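PDB 1JAK: beta-N-acetylhexosaminidase from Streptomyces plicatus, which hydrolyses terminal, non-reducing N-acetylhexosamine residues from beta-linked glycosides, probably by substrate-assisted catalysis as a family 20 glycoside hydrolase. Local coordinates for residues Y41-D52 and P77-L88. Numbering follows the deposited sequence.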
ATOM      1  N   TYR A  41     -14.294  10.935  25.815  1.00 16.38           N
ATOM      2  CA  TYR A  41     -14.873   9.667  26.217  1.00 15.88           C
ATOM      3  C   TYR A  41     -13.720   8.935  26.874  1.00 16.32           C
ATOM      4  O   TYR A  41     -12.554   9.168  26.536  1.00 15.04           O
ATOM      5  CB  TYR A  41     -15.358   8.848  25.020  1.00 15.15           C
ATOM      6  CG  TYR A  41     -15.816   7.457  25.417  1.00 14.77           C
ATOM      7  CD1 TYR A  41     -16.887   7.282  26.297  1.00 14.75           C
ATOM      8  CD2 TYR A  41     -15.162   6.319  24.944  1.00 14.35           C
ATOM      9  CE1 TYR A  41     -17.294   6.009  26.697  1.00 14.37           C
ATOM     10  CE2 TYR A  41     -15.561   5.041  25.339  1.00 14.65           C
ATOM     11  CZ  TYR A  41     -16.626   4.894  26.216  1.00 15.57           C
ATOM     12  OH  TYR A  41     -17.022   3.637  26.621  1.00 15.30           O
ATOM     13  N   ARG A  42     -14.033   8.056  27.814  1.00 15.21           N
ATOM     14  CA  ARG A  42     -13.002   7.297  28.491  1.00 17.01           C
ATOM     15  C   ARG A  42     -13.414   5.837  28.482  1.00 16.27           C
ATOM     16  O   ARG A  42     -14.469   5.484  29.007  1.00 17.13           O
ATOM     17  CB  ARG A  42     -12.856   7.775  29.936  1.00 19.45           C
ATOM     18  CG  ARG A  42     -11.629   7.247  30.654  1.00 24.19           C
ATOM     19  CD  ARG A  42     -11.799   7.398  32.156  1.00 27.54           C
ATOM     20  NE  ARG A  42     -10.532   7.348  32.876  1.00 29.80           N
ATOM     21  CZ  ARG A  42      -9.837   8.422  33.238  1.00 30.15           C
ATOM     22  NH1 ARG A  42     -10.285   9.638  32.947  1.00 29.14           N
ATOM     23  NH2 ARG A  42      -8.700   8.281  33.906  1.00 31.20           N
ATOM     24  N   ILE A  43     -12.604   4.988  27.862  1.00 14.60           N
ATOM     25  CA  ILE A  43     -12.921   3.567  27.836  1.00 14.66           C
ATOM     26  C   ILE A  43     -12.608   3.014  29.222  1.00 15.68           C
ATOM     27  O   ILE A  43     -11.523   3.257  29.758  1.00 15.53           O
ATOM     28  CB  ILE A  43     -12.059   2.802  26.805  1.00 14.22           C
ATOM     29  CG1 ILE A  43     -12.216   3.426  25.417  1.00 13.31           C
ATOM     30  CG2 ILE A  43     -12.474   1.336  26.772  1.00 11.49           C
ATOM     31  CD1 ILE A  43     -11.396   2.730  24.339  1.00 14.73           C
ATOM     32  N   THR A  44     -13.562   2.300  29.815  1.00 16.33           N
ATOM     33  CA  THR A  44     -13.346   1.698  31.126  1.00 16.54           C
ATOM     34  C   THR A  44     -13.535   0.187  31.012  1.00 16.38           C
ATOM     35  O   THR A  44     -14.012  -0.307  29.992  1.00 13.47           O
ATOM     36  CB  THR A  44     -14.291   2.298  32.205  1.00 16.17           C
ATOM     37  OG1 THR A  44     -15.655   2.147  31.807  1.00 19.39           O
ATOM     38  CG2 THR A  44     -13.983   3.778  32.408  1.00 18.69           C
ATOM     39  N   ARG A  45     -13.158  -0.540  32.059  1.00 16.68           N
ATOM     40  CA  ARG A  45     -13.226  -1.997  32.064  1.00 16.83           C
ATOM     41  C   ARG A  45     -14.508  -2.635  31.543  1.00 14.93           C
ATOM     42  O   ARG A  45     -14.458  -3.691  30.915  1.00 15.02           O
ATOM     43  CB  ARG A  45     -12.926  -2.531  33.471  1.00 19.22           C
ATOM     44  CG  ARG A  45     -14.042  -2.338  34.488  1.00 24.37           C
ATOM     45  CD  ARG A  45     -13.538  -2.602  35.907  1.00 27.03           C
ATOM     46  NE  ARG A  45     -12.811  -3.866  36.023  1.00 29.11           N
ATOM     47  CZ  ARG A  45     -13.368  -5.071  35.930  1.00 31.04           C
ATOM     48  NH1 ARG A  45     -14.673  -5.190  35.717  1.00 31.01           N
ATOM     49  NH2 ARG A  45     -12.618  -6.159  36.049  1.00 31.77           N
ATOM     50  N   GLY A  46     -15.651  -2.003  31.785  1.00 14.68           N
ATOM     51  CA  GLY A  46     -16.908  -2.583  31.339  1.00 14.34           C
ATOM     52  C   GLY A  46     -17.413  -2.151  29.976  1.00 14.16           C
ATOM     53  O   GLY A  46     -18.540  -2.471  29.600  1.00 15.00           O
ATOM     54  N   THR A  47     -16.589  -1.439  29.220  1.00 12.75           N
ATOM     55  CA  THR A  47     -17.016  -0.973  27.906  1.00 12.88           C
ATOM     56  C   THR A  47     -17.313  -2.104  26.928  1.00 10.70           C
ATOM     57  O   THR A  47     -16.519  -3.032  26.766  1.00 12.83           O
ATOM     58  CB  THR A  47     -15.965  -0.039  27.272  1.00 12.16           C
ATOM     59  OG1 THR A  47     -15.845   1.151  28.062  1.00 12.40           O
ATOM     60  CG2 THR A  47     -16.379   0.343  25.851  1.00 12.31           C
ATOM     61  N   HIS A  48     -18.472  -2.011  26.284  1.00 10.97           N
ATOM     62  CA  HIS A  48     -18.908  -2.986  25.290  1.00 11.96           C
ATOM     63  C   HIS A  48     -18.790  -2.341  23.913  1.00 11.42           C
ATOM     64  O   HIS A  48     -18.874  -1.121  23.785  1.00 11.39           O
ATOM     65  CB  HIS A  48     -20.376  -3.365  25.511  1.00 14.45           C
ATOM     66  CG  HIS A  48     -20.608  -4.270  26.679  1.00 16.39           C
ATOM     67  ND1 HIS A  48     -19.826  -4.242  27.813  1.00 19.00           N
ATOM     68  CD2 HIS A  48     -21.561  -5.206  26.904  1.00 19.36           C
ATOM     69  CE1 HIS A  48     -20.285  -5.122  28.685  1.00 18.51           C
ATOM     70  NE2 HIS A  48     -21.338  -5.719  28.158  1.00 18.99           N
ATOM     71  N   ILE A  49     -18.583  -3.165  22.891  1.00 11.42           N
ATOM     72  CA  ILE A  49     -18.509  -2.680  21.520  1.00 10.98           C
ATOM     73  C   ILE A  49     -19.807  -3.144  20.871  1.00 11.61           C
ATOM     74  O   ILE A  49     -20.004  -4.337  20.638  1.00 12.23           O
ATOM     75  CB  ILE A  49     -17.301  -3.274  20.766  1.00 11.18           C
ATOM     76  CG1 ILE A  49     -16.003  -2.701  21.344  1.00 11.16           C
ATOM     77  CG2 ILE A  49     -17.399  -2.954  19.276  1.00 11.89           C
ATOM     78  CD1 ILE A  49     -14.750  -3.394  20.850  1.00 11.23           C
ATOM     79  N   ARG A  50     -20.700  -2.194  20.615  1.00 11.04           N
ATOM     80  CA  ARG A  50     -21.995  -2.483  20.009  1.00 13.15           C
ATOM     81  C   ARG A  50     -21.900  -2.362  18.496  1.00 13.50           C
ATOM     82  O   ARG A  50     -21.438  -1.349  17.979  1.00 14.06           O
ATOM     83  CB  ARG A  50     -23.045  -1.502  20.541  1.00 13.28           C
ATOM     84  CG  ARG A  50     -24.435  -1.623  19.916  1.00 16.39           C
ATOM     85  CD  ARG A  50     -25.112  -2.939  20.257  1.00 19.27           C
ATOM     86  NE  ARG A  50     -26.565  -2.858  20.104  1.00 24.05           N
ATOM     87  CZ  ARG A  50     -27.201  -2.744  18.941  1.00 25.32           C
ATOM     88  NH1 ARG A  50     -26.520  -2.704  17.805  1.00 25.64           N
ATOM     89  NH2 ARG A  50     -28.525  -2.663  18.918  1.00 26.06           N
ATOM     90  N   VAL A  51     -22.337  -3.405  17.797  1.00 13.46           N
ATOM     91  CA  VAL A  51     -22.313  -3.425  16.339  1.00 14.90           C
ATOM     92  C   VAL A  51     -23.684  -3.832  15.811  1.00 17.12           C
ATOM     93  O   VAL A  51     -24.538  -4.292  16.570  1.00 15.69           O
ATOM     94  CB  VAL A  51     -21.279  -4.439  15.806  1.00 13.69           C
ATOM     95  CG1 VAL A  51     -19.889  -4.083  16.309  1.00 14.57           C
ATOM     96  CG2 VAL A  51     -21.659  -5.848  16.244  1.00 14.40           C
ATOM     97  N   ASP A  52     -23.894  -3.659  14.511  1.00 19.89           N
ATOM     98  CA  ASP A  52     -25.161  -4.045  13.908  1.00 22.46           C
ATOM     99  C   ASP A  52     -25.208  -5.562  13.831  1.00 23.93           C
ATOM    100  O   ASP A  52     -24.171  -6.227  13.857  1.00 22.79           O
ATOM    101  CB  ASP A  52     -25.300  -3.460  12.502  1.00 23.88           C
ATOM    102  CG  ASP A  52     -25.254  -1.950  12.498  1.00 25.69           C
ATOM    103  OD1 ASP A  52     -25.915  -1.331  13.358  1.00 26.64           O
ATOM    104  OD2 ASP A  52     -24.565  -1.382  11.626  1.00 27.26           O
ATOM    105  N   PRO A  77     -16.405  -7.044  25.015  1.00 12.96           N
ATOM    106  CA  PRO A  77     -17.252  -7.951  24.239  1.00 12.19           C
ATOM    107  C   PRO A  77     -17.890  -7.233  23.051  1.00 12.36           C
ATOM    108  O   PRO A  77     -18.197  -6.043  23.131  1.00 11.28           O
ATOM    109  CB  PRO A  77     -18.287  -8.403  25.262  1.00 13.22           C
ATOM    110  CG  PRO A  77     -18.461  -7.177  26.103  1.00 12.95           C
ATOM    111  CD  PRO A  77     -17.034  -6.708  26.305  1.00 13.07           C
ATOM    112  N   VAL A  78     -18.066  -7.958  21.952  1.00 11.74           N
ATOM    113  CA  VAL A  78     -18.688  -7.409  20.749  1.00 12.55           C
ATOM    114  C   VAL A  78     -20.103  -7.982  20.702  1.00 13.83           C
ATOM    115  O   VAL A  78     -20.289  -9.196  20.629  1.00 13.95           O
ATOM    116  CB  VAL A  78     -17.904  -7.812  19.482  1.00 13.53           C
ATOM    117  CG1 VAL A  78     -18.599  -7.275  18.233  1.00 14.33           C
ATOM    118  CG2 VAL A  78     -16.488  -7.267  19.570  1.00 12.61           C
ATOM    119  N   THR A  79     -21.093  -7.098  20.749  1.00 14.07           N
ATOM    120  CA  THR A  79     -22.491  -7.511  20.769  1.00 16.80           C
ATOM    121  C   THR A  79     -23.384  -6.698  19.839  1.00 16.29           C
ATOM    122  O   THR A  79     -23.079  -5.553  19.508  1.00 15.36           O
ATOM    123  CB  THR A  79     -23.047  -7.396  22.206  1.00 17.37           C
ATOM    124  OG1 THR A  79     -24.459  -7.621  22.202  1.00 21.64           O
ATOM    125  CG2 THR A  79     -22.755  -6.010  22.776  1.00 20.43           C
ATOM    126  N   ALA A  80     -24.496  -7.303  19.431  1.00 17.59           N
ATOM    127  CA  ALA A  80     -25.456  -6.649  18.551  1.00 19.02           C
ATOM    128  C   ALA A  80     -26.686  -6.201  19.340  1.00 21.32           C
ATOM    129  O   ALA A  80     -27.760  -5.995  18.774  1.00 21.28           O
ATOM    130  CB  ALA A  80     -25.868  -7.598  17.431  1.00 19.10           C
ATOM    131  N   HIS A  81     -26.524  -6.059  20.653  1.00 23.36           N
ATOM    132  CA  HIS A  81     -27.618  -5.623  21.517  1.00 25.99           C
ATOM    133  C   HIS A  81     -27.098  -4.709  22.624  1.00 25.32           C
ATOM    134  O   HIS A  81     -25.924  -4.772  22.989  1.00 24.06           O
ATOM    135  CB  HIS A  81     -28.327  -6.833  22.135  1.00 29.25           C
ATOM    136  CG  HIS A  81     -28.846  -7.808  21.126  1.00 33.48           C
ATOM    137  ND1 HIS A  81     -28.128  -8.911  20.718  1.00 35.51           N
ATOM    138  CD2 HIS A  81     -30.000  -7.828  20.415  1.00 35.16           C
ATOM    139  CE1 HIS A  81     -28.815  -9.569  19.801  1.00 35.99           C
ATOM    140  NE2 HIS A  81     -29.955  -8.932  19.598  1.00 36.66           N
ATOM    141  N   GLY A  82     -27.975  -3.860  23.150  1.00 25.41           N
ATOM    142  CA  GLY A  82     -27.578  -2.948  24.210  1.00 26.03           C
ATOM    143  C   GLY A  82     -27.042  -1.628  23.685  1.00 26.56           C
ATOM    144  O   GLY A  82     -27.026  -1.399  22.476  1.00 27.61           O
ATOM    145  N   HIS A  83     -26.599  -0.762  24.592  1.00 26.42           N
ATOM    146  CA  HIS A  83     -26.061   0.544  24.217  1.00 27.10           C
ATOM    147  C   HIS A  83     -24.589   0.671  24.599  1.00 25.65           C
ATOM    148  O   HIS A  83     -24.232   1.440  25.494  1.00 26.77           O
ATOM    149  CB  HIS A  83     -26.860   1.657  24.899  1.00 30.02           C
ATOM    150  CG  HIS A  83     -28.323   1.629  24.585  1.00 34.16           C
ATOM    151  ND1 HIS A  83     -29.155   0.613  25.001  1.00 36.37           N
ATOM    152  CD2 HIS A  83     -29.100   2.487  23.882  1.00 35.29           C
ATOM    153  CE1 HIS A  83     -30.381   0.845  24.569  1.00 36.24           C
ATOM    154  NE2 HIS A  83     -30.375   1.976  23.886  1.00 36.82           N
ATOM    155  N   GLY A  84     -23.738  -0.072  23.901  1.00 23.45           N
ATOM    156  CA  GLY A  84     -22.313  -0.051  24.184  1.00 20.12           C
ATOM    157  C   GLY A  84     -21.623   1.302  24.153  1.00 19.17           C
ATOM    158  O   GLY A  84     -22.040   2.215  23.437  1.00 19.59           O
ATOM    159  N   GLY A  85     -20.551   1.415  24.934  1.00 16.47           N
ATOM    160  CA  GLY A  85     -19.782   2.646  25.007  1.00 15.32           C
ATOM    161  C   GLY A  85     -19.146   2.999  23.675  1.00 14.55           C
ATOM    162  O   GLY A  85     -18.922   4.170  23.379  1.00 16.05           O
ATOM    163  N   ILE A  86     -18.826   1.980  22.886  1.00 12.87           N
ATOM    164  CA  ILE A  86     -18.253   2.186  21.559  1.00 11.99           C
ATOM    165  C   ILE A  86     -19.237   1.543  20.596  1.00 12.54           C
ATOM    166  O   ILE A  86     -19.476   0.338  20.659  1.00 13.40           O
ATOM    167  CB  ILE A  86     -16.876   1.502  21.402  1.00 12.01           C
ATOM    168  CG1 ILE A  86     -15.858   2.169  22.327  1.00 12.59           C
ATOM    169  CG2 ILE A  86     -16.409   1.604  19.949  1.00 13.56           C
ATOM    170  CD1 ILE A  86     -14.490   1.510  22.323  1.00 13.41           C
ATOM    171  N   ARG A  87     -19.818   2.347  19.715  1.00 12.32           N
ATOM    172  CA  ARG A  87     -20.795   1.832  18.768  1.00 13.25           C
ATOM    173  C   ARG A  87     -20.362   2.000  17.322  1.00 12.99           C
ATOM    174  O   ARG A  87     -19.932   3.078  16.913  1.00 12.97           O
ATOM    175  CB  ARG A  87     -22.144   2.527  18.969  1.00 16.73           C
ATOM    176  CG  ARG A  87     -23.218   2.121  17.961  1.00 20.78           C
ATOM    177  CD  ARG A  87     -24.413   1.484  18.654  1.00 27.61           C
ATOM    178  NE  ARG A  87     -25.531   1.221  17.747  1.00 29.01           N
ATOM    179  CZ  ARG A  87     -25.514   0.334  16.753  1.00 31.47           C
ATOM    180  NH1 ARG A  87     -24.430  -0.395  16.513  1.00 29.78           N
ATOM    181  NH2 ARG A  87     -26.593   0.170  15.997  1.00 32.20           N
ATOM    182  N   LEU A  88     -20.476   0.917  16.563  1.00 12.14           N
ATOM    183  CA  LEU A  88     -20.141   0.920  15.147  1.00 13.32           C
ATOM    184  C   LEU A  88     -21.473   0.700  14.441  1.00 13.69           C
ATOM    185  O   LEU A  88     -22.095  -0.351  14.591  1.00 13.65           O
ATOM    186  CB  LEU A  88     -19.172  -0.223  14.824  1.00 12.94           C
ATOM    187  CG  LEU A  88     -17.907  -0.291  15.686  1.00 13.92           C
ATOM    188  CD1 LEU A  88     -17.013  -1.423  15.190  1.00 14.14           C
ATOM    189  CD2 LEU A  88     -17.164   1.036  15.629  1.00 13.76           C
TER
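I49 and R50 form the middle strand of a parallel three-strand set, paired on one flank with V78-T79 and on the other with I86-R87, with I49 N to P77 O at 2.9 Å and R50 N to I86 O at 2.8 Å. The beta-alpha-beta unit of strand 49-50, helix 55-72 and strand 78-79 shows how a crossover helix covers one sheet face, here within family 20 domain 2, remote from the inhibitor-binding barrel. I49, V51 and V78 touch that helix; V51 CG2 meets V78 CG1 at 3.9 Å, while V51 CG1 lies alongside L88 CD1. Where the strands begin, P77 CG sits 3.5 Å from the centroid of the H48 ring, over its face, a CH-pi contact. G85 has no room for a side chain, since a CB would run into Y41 OH.

The R50 and R87 side chains run alongside each other in the same direction, R50 CG 3.4 Å from R87 CD. The bend at chi2 (66°) turns the R50 guanidinium toward the 80-82 loop, where A80 O stands over the centre of one face and NE makes a weak bond to G82 O. R87 carries R50 NH1 over one face, the planes 47° apart, yet its charge is answered by D52, whose OD2 accepts from L90 N. In that salt bridge R87 NH2 meets D52 OD1 at 3.1 Å, nearly along the C-O axis. Replacing R87 with a leucine would probably leave D52 OD1 without its charged mate and R50 without the flat group beside it. The D52 carboxylate and R87 guanidinium planes stand almost perpendicular, 82° apart.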